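Local coordinates for protein projannalysin (Methanocaldococcus jannaschii, PDB 4JIX) that is the zymogen of a small soluble zinc metallopeptidase of the minigluzincin type, which probably hydrolyses peptide bonds once activated, at residues A[11-16]-A[31-36]; A[18-23]-A[71-76]; A[62-67]-A[101-106]. The protein carries 1 engineered substitution. One frame throughout, in Å; residues are numbered along the deposited sequence.

Contact 1 (A[11-16]-A[31-36]); sequences DIKDIV and IEIKPM. With SO4 (sulfate ion), chain F.
Lys13 runs alongside Ile31 and ends against the tip of Ile33 as its chain leaves the first turn of helix 12-22. From CB the chain starts with CG beside the backbone N (chi1 -48°) and bends at chi2 (-63°), which turns it from the helix flank toward strand 30-34. CD then comes 3.8 Å from Ile31 CD1, the two side chains pointing opposite ways. CE reaches the same distance from Ile33 CD1, and NZ ends 3.5 Å from that methyl and 3.6 Å from Ile31 CG2. CD and CE make the apolar packing, while the ammonium merely lies against methyls, with no hydrogen bond across the contact. Beside it, Ile12 CG2 passes Ile33 CD1 at 3.7 Å, and one turn on Val16 CG1 meets Ile31 CD1 tip to tip at 3.9 Å. Helix 12-22 thus packs on one face of the three-stranded mixed sheet, over the edge strand 30-34, with the helix and strand segments running at 138° and their axes 10.9 Å apart. Inward, Ile12 and Val16 continue onto Leu52 and Leu50 of the central strand and onto Ile69 of helix 62-78. Asp11 caps the helix start: its OD1 takes Lys13 N through the anti lone pair. Beyond the strand, Lys34 NZ donates to O1 of a sulfate, probably from the crystallisation liquor, which Lys37 N and Gln38 NE2 also bind.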
loop_
_atom_site.group_PDB
_atom_site.type_symbol
_atom_site.label_atom_id
_atom_site.label_comp_id
_atom_site.label_asym_id
_atom_site.label_seq_id
_atom_site.Cartn_x
_atom_site.Cartn_y
_atom_site.Cartn_z
ATOM N N ASP A 11 19.498 -4.502 -8.518
ATOM C CA ASP A 11 19.780 -3.136 -8.076
ATOM C C ASP A 11 18.635 -2.228 -8.500
ATOM O O ASP A 11 18.107 -2.376 -9.607
ATOM C CB ASP A 11 21.107 -2.635 -8.647
ATOM C CG ASP A 11 21.686 -1.461 -7.885
ATOM O OD1 ASP A 11 21.167 -0.329 -8.047
ATOM O OD2 ASP A 11 22.685 -1.664 -7.157
ATOM N N ILE A 12 18.221 -1.325 -7.603
ATOM C CA ILE A 12 17.112 -0.404 -7.836
ATOM C C ILE A 12 17.313 0.392 -9.145
ATOM O O ILE A 12 16.360 0.523 -9.905
ATOM C CB ILE A 12 16.863 0.517 -6.602
ATOM C CG1 ILE A 12 15.541 1.297 -6.719
ATOM C CG2 ILE A 12 18.068 1.405 -6.240
ATOM C CD1 ILE A 12 14.263 0.372 -6.583
ATOM N N LYS A 13 18.554 0.829 -9.441
ATOM C CA LYS A 13 18.886 1.576 -10.662
ATOM C C LYS A 13 18.613 0.731 -11.915
ATOM O O LYS A 13 18.126 1.267 -12.907
ATOM C CB LYS A 13 20.349 2.068 -10.644
ATOM C CG LYS A 13 20.802 2.757 -9.342
ATOM C CD LYS A 13 20.058 4.066 -9.003
ATOM C CE LYS A 13 20.153 4.397 -7.531
ATOM N NZ LYS A 13 19.763 5.803 -7.248
ATOM N N ASP A 14 18.868 -0.595 -11.850
ATOM C CA ASP A 14 18.608 -1.520 -12.958
ATOM C C ASP A 14 17.108 -1.679 -13.205
ATOM O O ASP A 14 16.701 -1.765 -14.368
ATOM C CB ASP A 14 19.253 -2.895 -12.704
ATOM C CG ASP A 14 20.773 -2.900 -12.652
ATOM O OD1 ASP A 14 21.343 -3.869 -12.093
ATOM O OD2 ASP A 14 21.395 -1.966 -13.211
ATOM N N ILE A 15 16.282 -1.721 -12.125
ATOM C CA ILE A 15 14.830 -1.822 -12.253
ATOM C C ILE A 15 14.313 -0.559 -12.977
ATOM O O ILE A 15 13.519 -0.664 -13.920
ATOM C CB ILE A 15 14.110 -2.039 -10.881
ATOM C CG1 ILE A 15 14.619 -3.328 -10.158
ATOM C CG2 ILE A 15 12.583 -2.064 -11.068
ATOM C CD1 ILE A 15 14.151 -3.487 -8.651
ATOM N N VAL A 16 14.774 0.630 -12.534
ATOM C CA VAL A 16 14.394 1.923 -13.123
ATOM C C VAL A 16 14.782 1.964 -14.615
ATOM O O VAL A 16 13.923 2.268 -15.445
ATOM C CB VAL A 16 14.979 3.139 -12.345
ATOM C CG1 VAL A 16 14.632 4.459 -13.039
ATOM C CG2 VAL A 16 14.475 3.160 -10.901
ATOM N N ILE A 31 17.103 10.014 -9.403
ATOM C CA ILE A 31 16.535 8.985 -8.529
ATOM C C ILE A 31 16.937 9.321 -7.098
ATOM O O ILE A 31 18.130 9.432 -6.811
ATOM C CB ILE A 31 16.959 7.541 -8.923
ATOM C CG1 ILE A 31 16.693 7.247 -10.413
ATOM C CG2 ILE A 31 16.277 6.502 -8.006
ATOM C CD1 ILE A 31 17.522 6.113 -10.970
ATOM N N GLU A 32 15.946 9.505 -6.214
ATOM C CA GLU A 32 16.184 9.808 -4.803
ATOM C C GLU A 32 15.569 8.719 -3.933
ATOM O O GLU A 32 14.352 8.545 -3.940
ATOM C CB GLU A 32 15.600 11.179 -4.415
ATOM C CG GLU A 32 16.454 12.374 -4.772
ATOM C CD GLU A 32 15.965 13.692 -4.195
ATOM O OE1 GLU A 32 14.999 13.688 -3.397
ATOM O OE2 GLU A 32 16.560 14.737 -4.540
ATOM N N ILE A 33 16.409 7.969 -3.220
ATOM C CA ILE A 33 15.968 6.918 -2.309
ATOM C C ILE A 33 16.197 7.475 -0.906
ATOM O O ILE A 33 17.339 7.602 -0.461
ATOM C CB ILE A 33 16.657 5.550 -2.584
ATOM C CG1 ILE A 33 16.339 5.061 -4.015
ATOM C CG2 ILE A 33 16.229 4.493 -1.557
ATOM C CD1 ILE A 33 17.501 4.747 -4.790
ATOM N N LYS A 34 15.110 7.878 -0.246
ATOM C CA LYS A 34 15.201 8.502 1.070
ATOM C C LYS A 34 14.009 8.120 1.965
ATOM O O LYS A 34 12.979 7.682 1.440
ATOM C CB LYS A 34 15.298 10.041 0.920
ATOM C CG LYS A 34 14.086 10.704 0.265
ATOM C CD LYS A 34 14.150 12.229 0.345
ATOM C CE LYS A 34 12.785 12.866 0.213
ATOM N NZ LYS A 34 11.971 12.704 1.452
ATOM N N PRO A 35 14.110 8.277 3.314
ATOM C CA PRO A 35 12.934 8.010 4.150
ATOM C C PRO A 35 11.850 9.018 3.777
ATOM O O PRO A 35 12.146 10.193 3.576
ATOM C CB PRO A 35 13.455 8.189 5.587
ATOM C CG PRO A 35 14.954 8.230 5.479
ATOM C CD PRO A 35 15.233 8.794 4.127
ATOM N N MET A 36 10.649 8.530 3.520
ATOM C CA MET A 36 9.498 9.352 3.142
ATOM C C MET A 36 8.372 9.025 4.110
ATOM O O MET A 36 8.077 7.851 4.324
ATOM C CB MET A 36 9.070 9.091 1.684
ATOM C CG MET A 36 10.097 9.482 0.623
ATOM S SD MET A 36 9.667 8.781 -1.007
ATOM C CE MET A 36 8.342 9.882 -1.502
HETATM S S SO4 F . 8.193 13.106 3.042
HETATM O O1 SO4 F . 9.347 13.284 2.164
HETATM O O2 SO4 F . 7.304 12.088 2.480
HETATM O O3 SO4 F . 7.449 14.363 3.164
HETATM O O4 SO4 F . 8.669 12.699 4.363
#

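Contact 2 (A[18-23]-A[71-76]); sequences EILISL and HELIHF. With ZN (zinc ion), chain C.
Leu73 projects from helix 62-78 into the side chains of Ile19, Leu20 and Leu23 near the end of helix 12-22; no hydrogen bond crosses between the segments, and the side chains that meet are all aliphatic. Leu73 CD1 touches Leu20 CD2 at 3.7 Å and Ile19 CG2 at 3.8 Å, the Ile19 and Leu73 side chains lying roughly perpendicular. Leu23 comes in one turn later: its CD1 lies 3.8 Å from Leu73 CB and equally near the backbone carbon Leu73 C, while CD2 meets Ile74 CG1 more loosely at 4.2 Å. With CG on the side of its own backbone N (chi1 -78°), Leu23 sets both methyls against the second helix. Metal coordination occupies a different face of this helix, the HExxH helix of a gluzincin, where His71 and His75, one turn apart, each bind zinc through NE2 at 2.1 Å. His83 is the third histidine ligand, and a water also binds the zinc, at 2.2 Å. His71 CG is anti to the backbone N (chi1 -177°) and His75 CG beside its own; these different first torsions bring both NE2 atoms to one ion. Hydrogen bonding fixes the second imidazole further: His75 ND1 pairs with Ser80 O. Ile112 of the second subunit packs on His71 and on Glu72, the glutamate of the motif.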
loop_
_atom_site.group_PDB
_atom_site.type_symbol
_atom_site.label_atom_id
_atom_site.label_comp_id
_atom_site.label_asym_id
_atom_site.label_seq_id
_atom_site.Cartn_x
_atom_site.Cartn_y
_atom_site.Cartn_z
ATOM N N GLU A 18 15.407 -0.437 -16.813
ATOM C CA GLU A 18 14.644 -1.404 -17.603
ATOM C C GLU A 18 13.259 -0.839 -17.982
ATOM O O GLU A 18 12.800 -1.041 -19.105
ATOM C CB GLU A 18 14.495 -2.724 -16.830
ATOM C CG GLU A 18 15.721 -3.620 -16.934
ATOM C CD GLU A 18 15.785 -4.819 -16.001
ATOM O OE1 GLU A 18 14.810 -5.057 -15.252
ATOM O OE2 GLU A 18 16.823 -5.521 -16.019
ATOM N N ILE A 19 12.617 -0.108 -17.056
ATOM C CA ILE A 19 11.301 0.515 -17.279
ATOM C C ILE A 19 11.449 1.714 -18.229
ATOM O O ILE A 19 10.649 1.847 -19.156
ATOM C CB ILE A 19 10.605 0.882 -15.941
ATOM C CG1 ILE A 19 10.245 -0.412 -15.169
ATOM C CG2 ILE A 19 9.344 1.751 -16.157
ATOM C CD1 ILE A 19 10.061 -0.241 -13.626
ATOM N N LEU A 20 12.481 2.557 -18.029
ATOM C CA LEU A 20 12.741 3.675 -18.954
ATOM C C LEU A 20 12.948 3.141 -20.373
ATOM O O LEU A 20 12.454 3.744 -21.319
ATOM C CB LEU A 20 13.957 4.512 -18.522
ATOM C CG LEU A 20 13.859 5.270 -17.196
ATOM C CD1 LEU A 20 15.246 5.713 -16.751
ATOM C CD2 LEU A 20 12.920 6.512 -17.307
ATOM N N ILE A 21 13.628 1.976 -20.522
ATOM C CA ILE A 21 13.851 1.361 -21.838
ATOM C C ILE A 21 12.509 0.851 -22.411
ATOM O O ILE A 21 12.161 1.254 -23.519
ATOM C CB ILE A 21 14.951 0.247 -21.829
ATOM C CG1 ILE A 21 16.353 0.875 -21.618
ATOM C CG2 ILE A 21 14.942 -0.570 -23.154
ATOM C CD1 ILE A 21 17.529 -0.141 -21.178
ATOM N N SER A 22 11.734 0.033 -21.636
ATOM C CA SER A 22 10.460 -0.541 -22.102
ATOM C C SER A 22 9.422 0.546 -22.426
ATOM O O SER A 22 8.669 0.392 -23.388
ATOM C CB SER A 22 9.898 -1.542 -21.094
ATOM O OG SER A 22 9.447 -0.892 -19.913
ATOM N N LEU A 23 9.422 1.667 -21.673
ATOM C CA LEU A 23 8.505 2.781 -21.932
ATOM C C LEU A 23 9.031 3.734 -22.999
ATOM O O LEU A 23 8.311 4.651 -23.387
ATOM C CB LEU A 23 8.214 3.577 -20.649
ATOM C CG LEU A 23 7.219 2.964 -19.655
ATOM C CD1 LEU A 23 7.153 3.813 -18.393
ATOM C CD2 LEU A 23 5.809 2.826 -20.272
ATOM N N HIS A 71 4.308 2.804 -12.391
ATOM C CA HIS A 71 3.227 3.776 -12.180
ATOM C C HIS A 71 3.750 5.218 -12.351
ATOM O O HIS A 71 3.174 5.990 -13.111
ATOM C CB HIS A 71 2.580 3.615 -10.779
ATOM C CG HIS A 71 1.414 4.545 -10.562
ATOM N ND1 HIS A 71 0.111 4.122 -10.747
ATOM C CD2 HIS A 71 1.406 5.856 -10.229
ATOM C CE1 HIS A 71 -0.654 5.175 -10.481
ATOM N NE2 HIS A 71 0.087 6.257 -10.201
ATOM N N GLU A 72 4.825 5.573 -11.640
ATOM C CA GLU A 72 5.366 6.943 -11.708
ATOM C C GLU A 72 5.864 7.324 -13.096
ATOM O O GLU A 72 5.736 8.481 -13.507
ATOM C CB GLU A 72 6.544 7.115 -10.736
ATOM C CG GLU A 72 6.279 6.631 -9.323
ATOM C CD GLU A 72 5.123 7.307 -8.629
ATOM O OE1 GLU A 72 4.717 8.409 -9.058
ATOM O OE2 GLU A 72 4.587 6.701 -7.678
ATOM N N LEU A 73 6.512 6.367 -13.774
ATOM C CA LEU A 73 7.130 6.645 -15.052
ATOM C C LEU A 73 6.107 6.681 -16.184
ATOM O O LEU A 73 6.349 7.393 -17.154
ATOM C CB LEU A 73 8.314 5.699 -15.329
ATOM C CG LEU A 73 9.531 5.896 -14.374
ATOM C CD1 LEU A 73 10.689 4.998 -14.755
ATOM C CD2 LEU A 73 10.016 7.376 -14.338
ATOM N N ILE A 74 4.937 6.023 -16.032
ATOM C CA ILE A 74 3.854 6.153 -17.018
ATOM C C ILE A 74 3.384 7.625 -16.995
ATOM O O ILE A 74 3.283 8.232 -18.060
ATOM C CB ILE A 74 2.687 5.142 -16.809
ATOM C CG1 ILE A 74 3.143 3.712 -17.197
ATOM C CG2 ILE A 74 1.431 5.553 -17.643
ATOM C CD1 ILE A 74 2.195 2.623 -16.707
ATOM N N HIS A 75 3.198 8.214 -15.784
ATOM C CA HIS A 75 2.829 9.628 -15.634
ATOM C C HIS A 75 3.831 10.516 -16.388
ATOM O O HIS A 75 3.426 11.417 -17.115
ATOM C CB HIS A 75 2.807 10.053 -14.149
ATOM C CG HIS A 75 1.611 9.596 -13.383
ATOM N ND1 HIS A 75 0.333 9.986 -13.738
ATOM C CD2 HIS A 75 1.543 8.828 -12.273
ATOM C CE1 HIS A 75 -0.470 9.445 -12.839
ATOM N NE2 HIS A 75 0.212 8.739 -11.940
ATOM N N PHE A 76 5.133 10.256 -16.201
ATOM C CA PHE A 76 6.175 11.032 -16.849
ATOM C C PHE A 76 6.086 10.874 -18.369
ATOM O O PHE A 76 6.166 11.878 -19.083
ATOM C CB PHE A 76 7.572 10.639 -16.328
ATOM C CG PHE A 76 8.717 11.444 -16.915
ATOM C CD1 PHE A 76 9.901 10.819 -17.301
ATOM C CD2 PHE A 76 8.629 12.834 -17.037
ATOM C CE1 PHE A 76 10.970 11.565 -17.812
ATOM C CE2 PHE A 76 9.700 13.577 -17.543
ATOM C CZ PHE A 76 10.858 12.937 -17.939
HETATM ZN ZN ZN C . -0.597 8.218 -10.039
HETATM O O HOH W 1 -1.409 7.755 -8.068
#

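Contact 3 (A[62-67]-A[101-106]); sequences EELLHY and DEIELK
Ile103 lays its CG2 methyl obliquely against the root of the Tyr67 side chain, 3.6 Å from Tyr67 CG and as close to its CB, and its CD1 comes near Tyr67 CD1. The CB of Ile103 sits 4.2 Å above the ring plane, displaced from the ring centre. Ile103 CG2 also meets Leu64 CD2 at 3.9 Å, these two side chains lying antiparallel alongside each other, so Ile103 fills the angle between two residues on successive turns. Leu64 CD2 leans as well on Lys106 CB, the two side chains being nearly perpendicular. With CG anti to its backbone nitrogen, the tyrosine projects from its helix past Ile103 and brings OH to Glu104. Tyr67 OH donates to Glu104 OE2 at 2.5 Å, meeting the carboxylate from 43° out of its plane, with ring and carboxylate turned 78° apart. The C-terminal helix 97-111 is thereby packed across the start of helix 62-78, the helix that further on carries the zinc-binding histidines; the two segments run at 109°, with axes 10.1 Å apart. A phenylalanine in place of Tyr67 would probably leave the buried Glu104 carboxylate without this donor and freer to turn. A glycerol, probably from the crystallisation liquor, also hydrogen-bonds Glu104 OE2, and Ile108 of the second subunit packs against this glutamate. At the exposed margin, the extended chains of Glu63 and Lys106 meet crosswise and close a salt bridge, Lys106 NZ to Glu63 OE2, 3.0 Å, on the syn lone pair. A water spans the same pair, donating to Glu63 OE1 and accepting from Lys106 NZ, while the Glu63 carboxylate rests beside Ile103 CG1.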
loop_
_atom_site.group_PDB
_atom_site.type_symbol
_atom_site.label_atom_id
_atom_site.label_comp_id
_atom_site.label_asym_id
_atom_site.label_seq_id
_atom_site.Cartn_x
_atom_site.Cartn_y
_atom_site.Cartn_z
ATOM N N GLU A 62 11.002 -7.485 -6.038
ATOM C CA GLU A 62 11.171 -6.836 -7.339
ATOM C C GLU A 62 9.842 -6.563 -8.032
ATOM O O GLU A 62 9.692 -5.502 -8.614
ATOM C CB GLU A 62 12.041 -7.702 -8.252
ATOM C CG GLU A 62 12.568 -6.917 -9.443
ATOM C CD GLU A 62 13.436 -7.734 -10.371
ATOM O OE1 GLU A 62 14.164 -8.631 -9.882
ATOM O OE2 GLU A 62 13.383 -7.473 -11.595
ATOM N N GLU A 63 8.920 -7.537 -8.027
ATOM C CA GLU A 63 7.609 -7.383 -8.648
ATOM C C GLU A 63 6.886 -6.113 -8.122
ATOM O O GLU A 63 6.333 -5.357 -8.930
ATOM C CB GLU A 63 6.743 -8.623 -8.398
ATOM C CG GLU A 63 5.293 -8.419 -8.823
ATOM C CD GLU A 63 4.331 -9.525 -8.447
ATOM O OE1 GLU A 63 3.743 -10.124 -9.373
ATOM O OE2 GLU A 63 4.165 -9.797 -7.236
ATOM N N LEU A 64 6.917 -5.869 -6.786
ATOM C CA LEU A 64 6.247 -4.685 -6.219
ATOM C C LEU A 64 6.992 -3.420 -6.577
ATOM O O LEU A 64 6.357 -2.432 -6.928
ATOM C CB LEU A 64 6.060 -4.778 -4.686
ATOM C CG LEU A 64 5.442 -6.067 -4.108
ATOM C CD1 LEU A 64 5.122 -5.889 -2.634
ATOM C CD2 LEU A 64 4.172 -6.502 -4.873
ATOM N N LEU A 65 8.326 -3.445 -6.528
ATOM C CA LEU A 65 9.142 -2.266 -6.873
ATOM C C LEU A 65 8.957 -1.872 -8.338
ATOM O O LEU A 65 8.851 -0.690 -8.634
ATOM C CB LEU A 65 10.637 -2.512 -6.582
ATOM C CG LEU A 65 11.013 -2.690 -5.106
ATOM C CD1 LEU A 65 12.475 -3.083 -4.965
ATOM C CD2 LEU A 65 10.707 -1.420 -4.279
ATOM N N HIS A 66 8.925 -2.871 -9.248
ATOM C CA HIS A 66 8.720 -2.662 -10.683
ATOM C C HIS A 66 7.370 -1.965 -10.941
ATOM O O HIS A 66 7.312 -1.018 -11.720
ATOM C CB HIS A 66 8.783 -4.010 -11.437
ATOM C CG HIS A 66 8.396 -3.910 -12.882
ATOM N ND1 HIS A 66 7.083 -4.076 -13.293
ATOM C CD2 HIS A 66 9.161 -3.649 -13.967
ATOM C CE1 HIS A 66 7.094 -3.927 -14.608
ATOM N NE2 HIS A 66 8.320 -3.658 -15.058
ATOM N N TYR A 67 6.299 -2.458 -10.305
ATOM C CA TYR A 67 4.945 -1.921 -10.466
ATOM C C TYR A 67 4.854 -0.457 -10.007
ATOM O O TYR A 67 4.201 0.354 -10.675
ATOM C CB TYR A 67 3.922 -2.769 -9.674
ATOM C CG TYR A 67 2.486 -2.354 -9.944
ATOM C CD1 TYR A 67 1.774 -2.889 -11.018
ATOM C CD2 TYR A 67 1.855 -1.389 -9.156
ATOM C CE1 TYR A 67 0.469 -2.481 -11.298
ATOM C CE2 TYR A 67 0.548 -0.976 -9.424
ATOM C CZ TYR A 67 -0.143 -1.534 -10.491
ATOM O OH TYR A 67 -1.425 -1.128 -10.775
ATOM N N ASP A 101 -4.887 -5.238 -9.737
ATOM C CA ASP A 101 -5.586 -5.375 -8.445
ATOM C C ASP A 101 -4.800 -6.301 -7.512
ATOM O O ASP A 101 -4.671 -6.008 -6.319
ATOM C CB ASP A 101 -7.018 -5.914 -8.651
ATOM C CG ASP A 101 -7.972 -4.939 -9.312
ATOM O OD1 ASP A 101 -7.641 -3.736 -9.385
ATOM O OD2 ASP A 101 -9.079 -5.363 -9.691
ATOM N N GLU A 102 -4.253 -7.399 -8.076
ATOM C CA GLU A 102 -3.461 -8.396 -7.338
ATOM C C GLU A 102 -2.189 -7.815 -6.752
ATOM O O GLU A 102 -1.911 -8.039 -5.576
ATOM C CB GLU A 102 -3.051 -9.556 -8.251
ATOM C CG GLU A 102 -4.126 -10.557 -8.567
ATOM C CD GLU A 102 -3.477 -11.741 -9.253
ATOM O OE1 GLU A 102 -3.079 -11.598 -10.433
ATOM O OE2 GLU A 102 -3.224 -12.750 -8.558
ATOM N N ILE A 103 -1.403 -7.099 -7.573
ATOM C CA ILE A 103 -0.143 -6.494 -7.137
ATOM C C ILE A 103 -0.419 -5.369 -6.122
ATOM O O ILE A 103 0.280 -5.251 -5.107
ATOM C CB ILE A 103 0.695 -6.003 -8.346
ATOM C CG1 ILE A 103 1.095 -7.223 -9.231
ATOM C CG2 ILE A 103 1.961 -5.233 -7.864
ATOM C CD1 ILE A 103 1.574 -6.885 -10.659
ATOM N N GLU A 104 -1.422 -4.540 -6.401
ATOM C CA GLU A 104 -1.789 -3.436 -5.510
ATOM C C GLU A 104 -2.219 -3.964 -4.139
ATOM O O GLU A 104 -1.871 -3.358 -3.123
ATOM C CB GLU A 104 -2.890 -2.576 -6.143
ATOM C CG GLU A 104 -2.339 -1.680 -7.245
ATOM C CD GLU A 104 -3.365 -0.928 -8.071
ATOM O OE1 GLU A 104 -4.577 -1.042 -7.780
ATOM O OE2 GLU A 104 -2.950 -0.196 -8.996
ATOM N N LEU A 105 -2.902 -5.123 -4.098
ATOM C CA LEU A 105 -3.278 -5.715 -2.811
ATOM C C LEU A 105 -2.026 -6.218 -2.046
ATOM O O LEU A 105 -1.965 -6.080 -0.819
ATOM C CB LEU A 105 -4.297 -6.851 -2.976
ATOM C CG LEU A 105 -4.876 -7.387 -1.657
ATOM C CD1 LEU A 105 -5.733 -6.335 -0.950
ATOM C CD2 LEU A 105 -5.612 -8.688 -1.873
ATOM N N LYS A 106 -1.020 -6.752 -2.772
ATOM C CA LYS A 106 0.229 -7.193 -2.143
ATOM C C LYS A 106 0.939 -5.992 -1.492
ATOM O O LYS A 106 1.430 -6.107 -0.369
ATOM C CB LYS A 106 1.150 -7.891 -3.151
ATOM C CG LYS A 106 0.617 -9.240 -3.638
ATOM C CD LYS A 106 1.606 -9.858 -4.632
ATOM C CE LYS A 106 1.055 -11.098 -5.293
ATOM N NZ LYS A 106 2.032 -11.663 -6.272
HETATM O O HOH W 2 0.781 -10.697 -8.997
#

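How the contacts relate
From the N terminus, helix 12-22 comes first, and contact 1 closes the short loop that returns in strand 30-34, joining the helix to the sheet. Contact 2 begins farther along the same helix and closes a longer loop, through the sheet and helix 54-59, to the zinc-binding part of helix 62-78. It crosses contact 1. Contact 3 starts earlier on helix 62-78 and closes a loop through the rest of that helix and helix 85-91 to helix 97-111, so it crosses contact 2 but follows contact 1 in series. Ile15 joins contacts 1 and 3 by packing on Glu62, Leu65 and His66, and Ile19 CD1 lies 3.4 Å from His66 O between contacts 2 and 3.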